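Long-range contact in pyridine synthase TbtD (Thermobispora bispora, PDB 5WA4), which probably catalyses the formal [4+2] aza-cycloaddition that forms the central pyridine ring during biosynthesis of the thiopeptide antibiotic thiomuracin: residues L47-Y59 with L104-S118. Numbering follows the deposited sequence.
Sequences LRHWRRGPHLRIY and LAELEGEDGPLMPWS
Trp-50 to Gly-53 form a type II beta turn joining the antiparallel strands 44-49 and 55-62, and the loop leaving helix 98-107 runs past the tip of this beta hairpin, approaching to 4.1 Å between the CA atoms of Arg-52 and Trp-117. At the helix end, the Trp-50 indole packs against Leu-104, whose CD1 lies over the five-membered ring, 3.7 Å from its centroid and almost on the ring normal. The other face of the indole is covered by His-49 CE1 and Arg-51 CB, while Leu-114 CD2 meets its edge at CZ3. With CG set between the backbone N and the carbonyl carbon (chi1 53°), the indole reaches Glu-108, and NE1 donates to OE1 over 3.2 Å from well above the carboxylate plane; His-49 NE2 adds a weak bond to the same oxygen. Two bonds hold the Arg-51 guanidinium across the contact. Its NH1 forms a salt bridge with Glu-110 OE2 at 2.6 Å, the oxygen lying in the guanidinium plane and approached on its anti side, and Arg-57 joins this network through a longer ion pair. NE of Arg-51 donates to Pro-113 O (3.0 Å), and Asp-111 O and Gly-112 CA lie over one guanidinium face. Asp-111 and Pro-113 also pack against the bound leader peptide, so this loop links the hairpin to the peptide. Farther along, the Ser-118 amide N donates to Arg-52 O, and the Ser-118 hydroxyl is hydrogen-bonded to Asp-16 of strand 9-16. Pro-54 CD touches the far rim of the Trp-117 indole at CZ3, and Gly-53 CA sits squarely over its six-membered ring, 3.5 Å from the centroid.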
ATOM      1  N   LEU E  47      24.901  23.155  20.654  1.00 49.50           N
ATOM      2  CA  LEU E  47      24.665  22.078  19.702  1.00 50.72           C
ATOM      3  C   LEU E  47      25.508  22.225  18.418  1.00 54.57           C
ATOM      4  O   LEU E  47      25.813  23.356  17.978  1.00 49.67           O
ATOM      5  CB  LEU E  47      23.185  22.035  19.319  1.00 49.83           C
ATOM      6  CG  LEU E  47      22.149  21.813  20.420  1.00 49.19           C
ATOM      7  CD1 LEU E  47      20.770  22.164  19.899  1.00 41.24           C
ATOM      8  CD2 LEU E  47      22.199  20.386  20.944  1.00 47.73           C
ATOM      9  N   ARG E  48      25.858  21.092  17.804  1.00 42.11           N
ATOM     10  CA  ARG E  48      26.425  21.120  16.456  1.00 46.16           C
ATOM     11  C   ARG E  48      25.332  21.073  15.409  1.00 48.54           C
ATOM     12  O   ARG E  48      24.308  20.425  15.612  1.00 54.09           O
ATOM     13  CB  ARG E  48      27.367  19.947  16.223  1.00 43.32           C
ATOM     14  CG  ARG E  48      28.285  19.681  17.357  1.00 42.66           C
ATOM     15  CD  ARG E  48      28.972  18.384  17.163  1.00 40.36           C
ATOM     16  NE  ARG E  48      29.849  18.087  18.289  1.00 51.44           N
ATOM     17  CZ  ARG E  48      31.063  17.557  18.171  1.00 52.87           C
ATOM     18  NH1 ARG E  48      31.554  17.323  16.970  1.00 56.62           N
ATOM     19  NH2 ARG E  48      31.796  17.280  19.248  1.00 55.70           N
ATOM     20  N   HIS E  49      25.565  21.740  14.288  1.00 44.33           N
ATOM     21  CA  HIS E  49      24.691  21.652  13.126  1.00 47.13           C
ATOM     22  C   HIS E  49      25.457  21.944  11.807  1.00 50.55           C
ATOM     23  O   HIS E  49      26.505  22.600  11.815  1.00 42.24           O
ATOM     24  CB  HIS E  49      23.513  22.621  13.257  1.00 49.77           C
ATOM     25  CG  HIS E  49      22.348  22.260  12.391  1.00 52.51           C
ATOM     26  ND1 HIS E  49      22.179  22.770  11.121  1.00 55.73           N
ATOM     27  CD2 HIS E  49      21.305  21.420  12.602  1.00 53.82           C
ATOM     28  CE1 HIS E  49      21.076  22.265  10.590  1.00 56.99           C
ATOM     29  NE2 HIS E  49      20.527  21.445  11.470  1.00 55.63           N
ATOM     30  N   TRP E  50      24.870  21.490  10.692  1.00 47.96           N
ATOM     31  CA  TRP E  50      25.454  21.500   9.359  1.00 37.72           C
ATOM     32  C   TRP E  50      25.134  22.700   8.481  1.00 45.68           C
ATOM     33  O   TRP E  50      25.853  22.973   7.520  1.00 46.57           O
ATOM     34  CB  TRP E  50      25.012  20.249   8.596  1.00 36.85           C
ATOM     35  CG  TRP E  50      23.519  20.023   8.559  1.00 47.97           C
ATOM     36  CD1 TRP E  50      22.790  19.277   9.432  1.00 47.80           C
ATOM     37  CD2 TRP E  50      22.573  20.546   7.595  1.00 54.21           C
ATOM     38  NE1 TRP E  50      21.463  19.296   9.089  1.00 51.22           N
ATOM     39  CE2 TRP E  50      21.297  20.061   7.976  1.00 52.78           C
ATOM     40  CE3 TRP E  50      22.684  21.367   6.468  1.00 46.15           C
ATOM     41  CZ2 TRP E  50      20.135  20.380   7.257  1.00 50.49           C
ATOM     42  CZ3 TRP E  50      21.525  21.677   5.756  1.00 50.75           C
ATOM     43  CH2 TRP E  50      20.268  21.181   6.156  1.00 51.58           C
ATOM     44  N   ARG E  51      24.054  23.403   8.781  1.00 48.13           N
ATOM     45  CA  ARG E  51      23.502  24.320   7.804  1.00 50.22           C
ATOM     46  C   ARG E  51      24.350  25.564   7.629  1.00 48.01           C
ATOM     47  O   ARG E  51      24.715  26.222   8.605  1.00 50.07           O
ATOM     48  CB  ARG E  51      22.080  24.701   8.195  1.00 56.57           C
ATOM     49  CG  ARG E  51      21.217  25.086   7.024  1.00 55.83           C
ATOM     50  CD  ARG E  51      19.928  25.681   7.510  1.00 58.18           C
ATOM     51  NE  ARG E  51      19.888  27.137   7.473  1.00 64.55           N
ATOM     52  CZ  ARG E  51      19.276  27.865   8.394  1.00 63.27           C
ATOM     53  NH1 ARG E  51      18.697  27.246   9.411  1.00 56.46           N
ATOM     54  NH2 ARG E  51      19.256  29.195   8.311  1.00 65.16           N
ATOM     55  N   ARG E  52      24.653  25.871   6.373  1.00 48.59           N
ATOM     56  CA  ARG E  52      25.521  26.990   6.015  1.00 51.01           C
ATOM     57  C   ARG E  52      26.936  26.802   6.553  1.00 52.00           C
ATOM     58  O   ARG E  52      27.647  27.778   6.790  1.00 51.24           O
ATOM     59  CB  ARG E  52      24.936  28.303   6.527  1.00 50.21           C
ATOM     60  CG  ARG E  52      23.522  28.543   6.073  1.00 54.45           C
ATOM     61  CD  ARG E  52      23.343  29.994   5.701  1.00 56.32           C
ATOM     62  NE  ARG E  52      23.636  30.862   6.837  1.00 59.85           N
ATOM     63  CZ  ARG E  52      23.952  32.146   6.717  1.00 64.25           C
ATOM     64  NH1 ARG E  52      24.034  32.689   5.494  1.00 61.72           N
ATOM     65  NH2 ARG E  52      24.207  32.873   7.809  1.00 52.79           N
ATOM     66  N   GLY E  53      27.331  25.545   6.757  1.00 48.05           N
ATOM     67  CA  GLY E  53      28.679  25.221   7.175  1.00 45.06           C
ATOM     68  C   GLY E  53      28.751  24.758   8.613  1.00 53.52           C
ATOM     69  O   GLY E  53      28.124  25.371   9.483  1.00 47.14           O
ATOM     70  N   PRO E  54      29.562  23.709   8.868  1.00 54.79           N
ATOM     71  CA  PRO E  54      29.726  23.064  10.173  1.00 51.86           C
ATOM     72  C   PRO E  54      29.860  24.134  11.222  1.00 54.53           C
ATOM     73  O   PRO E  54      30.748  24.970  11.075  1.00 56.39           O
ATOM     74  CB  PRO E  54      31.037  22.277  10.030  1.00 43.98           C
ATOM     75  CG  PRO E  54      31.239  22.137   8.592  1.00 41.74           C
ATOM     76  CD  PRO E  54      30.671  23.364   7.964  1.00 44.77           C
ATOM     77  N   HIS E  55      28.986  24.159  12.221  1.00 56.46           N
ATOM     78  CA  HIS E  55      29.059  25.224  13.209  1.00 54.94           C
ATOM     79  C   HIS E  55      28.526  24.798  14.529  1.00 52.96           C
ATOM     80  O   HIS E  55      28.145  23.648  14.707  1.00 56.86           O
ATOM     81  CB  HIS E  55      28.306  26.463  12.748  1.00 52.54           C
ATOM     82  CG  HIS E  55      26.834  26.262  12.604  1.00 56.78           C
ATOM     83  ND1 HIS E  55      26.236  26.010  11.388  1.00 56.43           N
ATOM     84  CD2 HIS E  55      25.830  26.316  13.513  1.00 58.53           C
ATOM     85  CE1 HIS E  55      24.931  25.895  11.556  1.00 57.42           C
ATOM     86  NE2 HIS E  55      24.658  26.083  12.833  1.00 55.86           N
ATOM     87  N   LEU E  56      28.539  25.737  15.466  1.00 53.28           N
ATOM     88  CA  LEU E  56      28.018  25.507  16.796  1.00 54.69           C
ATOM     89  C   LEU E  56      26.896  26.467  17.038  1.00 55.89           C
ATOM     90  O   LEU E  56      26.952  27.619  16.608  1.00 56.74           O
ATOM     91  CB  LEU E  56      29.089  25.674  17.875  1.00 55.59           C
ATOM     92  CG  LEU E  56      30.013  24.477  18.066  1.00 57.08           C
ATOM     93  CD1 LEU E  56      30.675  24.485  19.449  1.00 55.42           C
ATOM     94  CD2 LEU E  56      29.224  23.188  17.822  1.00 55.98           C
ATOM     95  N   ARG E  57      25.865  25.972  17.716  1.00 58.44           N
ATOM     96  CA  ARG E  57      24.753  26.805  18.139  1.00 52.87           C
ATOM     97  C   ARG E  57      24.844  26.933  19.642  1.00 52.62           C
ATOM     98  O   ARG E  57      24.797  25.917  20.350  1.00 52.21           O
ATOM     99  CB  ARG E  57      23.417  26.199  17.691  1.00 48.64           C
ATOM    100  CG  ARG E  57      22.781  26.944  16.541  1.00 46.10           C
ATOM    101  CD  ARG E  57      22.784  26.175  15.234  1.00 49.74           C
ATOM    102  NE  ARG E  57      21.600  25.346  15.033  1.00 54.20           N
ATOM    103  CZ  ARG E  57      20.786  25.396  13.972  1.00 54.40           C
ATOM    104  NH1 ARG E  57      20.976  26.266  12.989  1.00 47.96           N
ATOM    105  NH2 ARG E  57      19.745  24.584  13.918  1.00 51.73           N
ATOM    106  N   ILE E  58      25.027  28.160  20.135  1.00 50.94           N
ATOM    107  CA  ILE E  58      25.048  28.369  21.590  1.00 64.20           C
ATOM    108  C   ILE E  58      23.717  28.948  22.117  1.00 65.34           C
ATOM    109  O   ILE E  58      23.187  29.944  21.600  1.00 58.84           O
ATOM    110  CB  ILE E  58      26.216  29.290  22.027  1.00 65.59           C
ATOM    111  CG1 ILE E  58      27.561  28.599  21.778  1.00 61.32           C
ATOM    112  CG2 ILE E  58      26.108  29.634  23.514  1.00 57.62           C
ATOM    113  CD1 ILE E  58      28.703  29.551  21.683  1.00 59.58           C
ATOM    114  N   TYR E  59      23.183  28.300  23.147  1.00 61.09           N
ATOM    115  CA  TYR E  59      21.968  28.776  23.789  1.00 64.79           C
ATOM    116  C   TYR E  59      22.268  29.153  25.230  1.00 61.59           C
ATOM    117  O   TYR E  59      22.784  28.335  25.980  1.00 59.20           O
ATOM    118  CB  TYR E  59      20.881  27.700  23.743  1.00 63.24           C
ATOM    119  CG  TYR E  59      20.529  27.229  22.345  1.00 61.76           C
ATOM    120  CD1 TYR E  59      19.625  27.929  21.558  1.00 60.56           C
ATOM    121  CD2 TYR E  59      21.122  26.089  21.809  1.00 55.00           C
ATOM    122  CE1 TYR E  59      19.309  27.493  20.280  1.00 65.74           C
ATOM    123  CE2 TYR E  59      20.817  25.649  20.540  1.00 52.72           C
ATOM    124  CZ  TYR E  59      19.911  26.348  19.777  1.00 62.41           C
ATOM    125  OH  TYR E  59      19.611  25.899  18.509  1.00 66.40           O
ATOM    126  N   LEU E 104      19.137  16.686   3.575  1.00 46.82           N
ATOM    127  CA  LEU E 104      18.978  16.741   5.005  1.00 45.40           C
ATOM    128  C   LEU E 104      17.872  17.736   5.348  1.00 49.26           C
ATOM    129  O   LEU E 104      17.127  17.525   6.311  1.00 48.15           O
ATOM    130  CB  LEU E 104      20.281  17.127   5.700  1.00 47.68           C
ATOM    131  CG  LEU E 104      21.513  16.223   5.606  1.00 42.82           C
ATOM    132  CD1 LEU E 104      22.661  16.900   6.369  1.00 40.93           C
ATOM    133  CD2 LEU E 104      21.269  14.816   6.124  1.00 36.78           C
ATOM    134  N   ALA E 105      17.739  18.805   4.563  1.00 44.00           N
ATOM    135  CA  ALA E 105      16.767  19.837   4.919  1.00 45.96           C
ATOM    136  C   ALA E 105      15.330  19.317   4.732  1.00 53.19           C
ATOM    137  O   ALA E 105      14.429  19.693   5.480  1.00 51.16           O
ATOM    138  CB  ALA E 105      16.993  21.106   4.123  1.00 36.11           C
ATOM    139  N   GLU E 106      15.131  18.451   3.742  1.00 50.40           N
ATOM    140  CA  GLU E 106      13.867  17.751   3.560  1.00 45.00           C
ATOM    141  C   GLU E 106      13.617  16.800   4.723  1.00 49.54           C
ATOM    142  O   GLU E 106      12.513  16.732   5.266  1.00 59.51           O
ATOM    143  CB  GLU E 106      13.887  16.989   2.249  1.00 53.50           C
ATOM    144  CG  GLU E 106      12.644  16.215   1.914  1.00 59.57           C
ATOM    145  CD  GLU E 106      12.785  15.428   0.612  1.00 70.81           C
ATOM    146  OE1 GLU E 106      13.888  15.451   0.002  1.00 63.64           O
ATOM    147  OE2 GLU E 106      11.788  14.780   0.207  1.00 73.52           O
ATOM    148  N   LEU E 107      14.659  16.092   5.125  1.00 48.55           N
ATOM    149  CA  LEU E 107      14.574  15.090   6.178  1.00 48.24           C
ATOM    150  C   LEU E 107      14.338  15.670   7.583  1.00 55.04           C
ATOM    151  O   LEU E 107      13.520  15.151   8.334  1.00 61.18           O
ATOM    152  CB  LEU E 107      15.844  14.255   6.184  1.00 48.19           C
ATOM    153  CG  LEU E 107      15.707  12.754   5.979  1.00 56.58           C
ATOM    154  CD1 LEU E 107      14.872  12.491   4.738  1.00 54.49           C
ATOM    155  CD2 LEU E 107      17.107  12.070   5.923  1.00 39.22           C
ATOM    156  N   GLU E 108      15.064  16.724   7.943  1.00 56.09           N
ATOM    157  CA  GLU E 108      14.958  17.317   9.280  1.00 51.85           C
ATOM    158  C   GLU E 108      13.998  18.496   9.279  1.00 47.56           C
ATOM    159  O   GLU E 108      13.861  19.178  10.281  1.00 46.80           O
ATOM    160  CB  GLU E 108      16.340  17.797   9.810  1.00 47.40           C
ATOM    161  CG  GLU E 108      17.543  16.891   9.565  1.00 45.54           C
ATOM    162  CD  GLU E 108      18.828  17.371  10.300  1.00 58.59           C
ATOM    163  OE1 GLU E 108      18.872  18.556  10.733  1.00 50.68           O
ATOM    164  OE2 GLU E 108      19.797  16.564  10.432  1.00 50.00           O
ATOM    165  N   GLY E 109      13.377  18.754   8.135  1.00 55.88           N
ATOM    166  CA  GLY E 109      12.594  19.964   7.922  1.00 48.99           C
ATOM    167  C   GLY E 109      13.298  21.184   8.471  1.00 59.47           C
ATOM    168  O   GLY E 109      12.988  21.605   9.577  1.00 59.25           O
ATOM    169  N   GLU E 110      14.247  21.760   7.730  1.00 64.27           N
ATOM    170  CA  GLU E 110      15.121  22.737   8.373  1.00 67.07           C
ATOM    171  C   GLU E 110      14.735  24.195   8.179  1.00 65.37           C
ATOM    172  O   GLU E 110      14.619  24.929   9.165  1.00 76.69           O
ATOM    173  CB  GLU E 110      16.568  22.540   7.927  1.00 69.86           C
ATOM    174  CG  GLU E 110      17.514  23.668   8.361  1.00 67.73           C
ATOM    175  CD  GLU E 110      17.669  23.846   9.877  1.00 69.59           C
ATOM    176  OE1 GLU E 110      17.194  22.987  10.651  1.00 74.27           O
ATOM    177  OE2 GLU E 110      18.275  24.862  10.297  1.00 65.30           O
ATOM    178  N   ASP E 111      14.565  24.616   6.935  1.00 60.96           N
ATOM    179  CA  ASP E 111      14.186  26.011   6.622  1.00 75.44           C
ATOM    180  C   ASP E 111      15.310  27.007   6.865  1.00 68.44           C
ATOM    181  O   ASP E 111      15.845  27.125   7.969  1.00 64.86           O
ATOM    182  CB  ASP E 111      12.958  26.469   7.425  1.00 65.59           C
ATOM    183  CG  ASP E 111      11.663  26.008   6.825  1.00 78.78           C
ATOM    184  OD1 ASP E 111      11.629  25.732   5.607  1.00 78.32           O
ATOM    185  OD2 ASP E 111      10.678  25.898   7.586  1.00 94.77           O
ATOM    186  N   GLY E 112      15.617  27.754   5.818  1.00 65.01           N
ATOM    187  CA  GLY E 112      16.655  28.759   5.848  1.00 68.65           C
ATOM    188  C   GLY E 112      17.516  28.547   4.624  1.00 67.29           C
ATOM    189  O   GLY E 112      17.394  27.517   3.956  1.00 66.28           O
ATOM    190  N   PRO E 113      18.367  29.525   4.303  1.00 58.84           N
ATOM    191  CA  PRO E 113      19.312  29.331   3.207  1.00 56.64           C
ATOM    192  C   PRO E 113      20.198  28.132   3.457  1.00 55.82           C
ATOM    193  O   PRO E 113      20.524  27.862   4.608  1.00 61.04           O
ATOM    194  CB  PRO E 113      20.115  30.626   3.213  1.00 60.95           C
ATOM    195  CG  PRO E 113      19.128  31.642   3.716  1.00 61.09           C
ATOM    196  CD  PRO E 113      18.356  30.913   4.785  1.00 60.53           C
ATOM    197  N   LEU E 114      20.523  27.395   2.404  1.00 54.06           N
ATOM    198  CA  LEU E 114      21.523  26.350   2.480  1.00 49.47           C
ATOM    199  C   LEU E 114      22.826  26.891   1.939  1.00 57.23           C
ATOM    200  O   LEU E 114      23.895  26.496   2.397  1.00 58.44           O
ATOM    201  CB  LEU E 114      21.099  25.124   1.690  1.00 44.70           C
ATOM    202  CG  LEU E 114      19.782  24.468   2.086  1.00 42.42           C
ATOM    203  CD1 LEU E 114      19.553  23.198   1.262  1.00 35.42           C
ATOM    204  CD2 LEU E 114      19.784  24.145   3.583  1.00 48.11           C
ATOM    205  N   MET E 115      22.686  27.780   0.944  1.00 61.77           N
ATOM    206  CA  MET E 115      23.743  28.548   0.259  1.00 58.65           C
ATOM    207  C   MET E 115      23.397  30.034   0.306  1.00 63.10           C
ATOM    208  O   MET E 115      22.217  30.381   0.251  1.00 66.42           O
ATOM    209  CB  MET E 115      23.854  28.146  -1.213  1.00 61.73           C
ATOM    210  CG  MET E 115      24.598  26.875  -1.502  1.00 69.33           C
ATOM    211  SD  MET E 115      26.354  27.030  -1.156  1.00 69.18           S
ATOM    212  CE  MET E 115      26.493  25.728   0.057  1.00 60.33           C
ATOM    213  N   PRO E 116      24.396  30.931   0.385  1.00 61.79           N
ATOM    214  CA  PRO E 116      25.838  30.871   0.644  1.00 62.15           C
ATOM    215  C   PRO E 116      26.165  30.617   2.112  1.00 59.56           C
ATOM    216  O   PRO E 116      25.452  31.155   2.959  1.00 65.48           O
ATOM    217  CB  PRO E 116      26.313  32.277   0.257  1.00 61.74           C
ATOM    218  CG  PRO E 116      25.276  32.795  -0.666  1.00 58.54           C
ATOM    219  CD  PRO E 116      24.008  32.259  -0.119  1.00 61.49           C
ATOM    220  N   TRP E 117      27.223  29.862   2.408  1.00 55.51           N
ATOM    221  CA  TRP E 117      27.640  29.651   3.800  1.00 55.31           C
ATOM    222  C   TRP E 117      27.900  30.964   4.540  1.00 59.31           C
ATOM    223  O   TRP E 117      28.247  31.988   3.947  1.00 59.72           O
ATOM    224  CB  TRP E 117      28.897  28.769   3.879  1.00 50.15           C
ATOM    225  CG  TRP E 117      28.629  27.307   3.599  1.00 50.41           C
ATOM    226  CD1 TRP E 117      27.508  26.783   3.028  1.00 54.17           C
ATOM    227  CD2 TRP E 117      29.490  26.189   3.882  1.00 43.78           C
ATOM    228  NE1 TRP E 117      27.616  25.416   2.937  1.00 52.54           N
ATOM    229  CE2 TRP E 117      28.818  25.025   3.457  1.00 42.27           C
ATOM    230  CE3 TRP E 117      30.756  26.058   4.470  1.00 51.37           C
ATOM    231  CZ2 TRP E 117      29.371  23.750   3.582  1.00 47.82           C
ATOM    232  CZ3 TRP E 117      31.309  24.780   4.600  1.00 45.98           C
ATOM    233  CH2 TRP E 117      30.615  23.649   4.163  1.00 47.49           C
ATOM    234  N   SER E 118      27.679  30.924   5.845  1.00 63.72           N
ATOM    235  CA  SER E 118      28.140  31.958   6.757  1.00 60.62           C
ATOM    236  C   SER E 118      29.668  31.987   6.703  1.00 65.11           C
ATOM    237  O   SER E 118      30.299  30.951   6.460  1.00 65.71           O
ATOM    238  CB  SER E 118      27.635  31.667   8.175  1.00 58.33           C
ATOM    239  OG  SER E 118      28.411  32.299   9.171  1.00 55.47           O
TER